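Local coordinates for transcription termination factor FttA (Pyrococcus horikoshii, PDB 3AF6), which probably terminates transcription across the genome by cutting nascent RNA at the polymerase exit channel with a two-zinc nuclease site, at residues Arg640-Asn643 and Thr647-Leu650. Residues are numbered along the deposited sequence; the frame is centred on the assembly and turned at random.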
loop_
_atom_site.group_PDB
_atom_site.type_symbol
_atom_site.label_atom_id
_atom_site.label_comp_id
_atom_site.label_asym_id
_atom_site.label_seq_id
_atom_site.Cartn_x
_atom_site.Cartn_y
_atom_site.Cartn_z
ATOM N N ARG A 640 15.647 -19.273 -10.099
ATOM C CA ARG A 640 14.809 -20.357 -9.615
ATOM C C ARG A 640 13.381 -19.911 -9.369
ATOM O O ARG A 640 13.139 -18.788 -8.921
ATOM C CB ARG A 640 15.366 -20.969 -8.336
ATOM C CG ARG A 640 14.653 -22.275 -8.000
ATOM C CD ARG A 640 15.116 -22.839 -6.684
ATOM N NE ARG A 640 16.570 -22.870 -6.616
ATOM C CZ ARG A 640 17.243 -23.384 -5.597
ATOM N NH1 ARG A 640 16.578 -23.906 -4.574
ATOM N NH2 ARG A 640 18.570 -23.371 -5.600
ATOM N N ALA A 641 12.447 -20.805 -9.677
ATOM C CA ALA A 641 11.018 -20.570 -9.497
ATOM C C ALA A 641 10.516 -21.588 -8.465
ATOM O O ALA A 641 9.914 -22.611 -8.802
ATOM C CB ALA A 641 10.297 -20.745 -10.821
ATOM N N PRO A 642 10.754 -21.305 -7.182
ATOM C CA PRO A 642 10.362 -22.160 -6.065
ATOM C C PRO A 642 8.862 -22.344 -5.895
ATOM O O PRO A 642 8.066 -21.528 -6.370
ATOM C CB PRO A 642 10.989 -21.447 -4.876
ATOM C CG PRO A 642 10.783 -20.025 -5.244
ATOM C CD PRO A 642 11.207 -19.993 -6.691
ATOM N N ASN A 643 8.494 -23.430 -5.217
ATOM C CA ASN A 643 7.100 -23.752 -4.916
ATOM C C ASN A 643 6.846 -23.292 -3.487
ATOM O O ASN A 643 7.799 -23.081 -2.743
ATOM C CB ASN A 643 6.888 -25.256 -4.981
ATOM C CG ASN A 643 6.349 -25.705 -6.303
ATOM O OD1 ASN A 643 5.205 -25.397 -6.650
ATOM N ND2 ASN A 643 7.161 -26.445 -7.058
ATOM N N THR A 647 12.191 -23.954 0.795
ATOM C CA THR A 647 12.961 -22.995 1.583
ATOM C C THR A 647 14.336 -22.904 0.941
ATOM O O THR A 647 15.000 -23.917 0.742
ATOM C CB THR A 647 13.141 -23.411 3.059
ATOM O OG1 THR A 647 11.865 -23.475 3.701
ATOM C CG2 THR A 647 14.012 -22.385 3.796
ATOM N N ILE A 648 14.750 -21.690 0.599
ATOM C CA ILE A 648 16.047 -21.480 -0.020
ATOM C C ILE A 648 17.021 -20.809 0.924
ATOM O O ILE A 648 16.830 -19.669 1.321
ATOM C CB ILE A 648 15.932 -20.620 -1.292
ATOM C CG1 ILE A 648 15.016 -21.317 -2.305
ATOM C CG2 ILE A 648 17.319 -20.400 -1.893
ATOM C CD1 ILE A 648 14.792 -20.537 -3.550
ATOM N N ARG A 649 18.065 -21.541 1.286
ATOM C CA ARG A 649 19.102 -21.047 2.175
ATOM C C ARG A 649 19.935 -20.089 1.323
ATOM O O ARG A 649 20.586 -20.508 0.370
ATOM C CB ARG A 649 19.929 -22.241 2.661
ATOM C CG ARG A 649 20.731 -22.039 3.944
ATOM C CD ARG A 649 22.102 -21.561 3.629
ATOM N NE ARG A 649 22.973 -21.427 4.795
ATOM C CZ ARG A 649 23.427 -22.436 5.536
ATOM N NH1 ARG A 649 24.232 -22.193 6.559
ATOM N NH2 ARG A 649 23.066 -23.682 5.270
ATOM N N LEU A 650 19.888 -18.801 1.647
ATOM C CA LEU A 650 20.631 -17.793 0.897
ATOM C C LEU A 650 22.099 -17.712 1.288
ATOM O O LEU A 650 22.918 -17.168 0.544
ATOM C CB LEU A 650 19.986 -16.424 1.076
ATOM C CG LEU A 650 18.568 -16.288 0.531
ATOM C CD1 LEU A 650 18.164 -14.823 0.601
ATOM C CD2 LEU A 650 18.507 -16.797 -0.902
#
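A small, mainly apolar contact, with no hydrogen bond across it, joins I648 to P642 and R640 where the C-terminal chain passes from one β-sheet of the metallo-β-lactamase domain to the other. It illustrates how one branched side chain can bridge the edges of two sheets joined by a short connection. Strand 638-640 lies at the edge of one sheet, bonded through its backbone to strand 613-617; strand 647-649 lies at the edge of the other, beside strand 189-193. I648 directs its δ-methyl at P642 and R640: CD1 meets CB of the P642 ring at 4.1 Å. With CG1 anti to the carbonyl carbon (chi1 -60°) and CD1 extended beyond it, the branch reaches the arginine, which approaches from the opposite direction. R640 runs straight to CD and then bends at chi3 (-49°), bringing NH1 obliquely to 3.8 Å from CG1 of I648. CD of R640 adds to the apolar packing, 3.9 Å from CD1 of I648, while the arginine stays exposed. R613 also touches R640 and I648, and F197 and I615 touch P642. Such packing between the facing sheets is characteristic of the αββα metallo-β-lactamase fold.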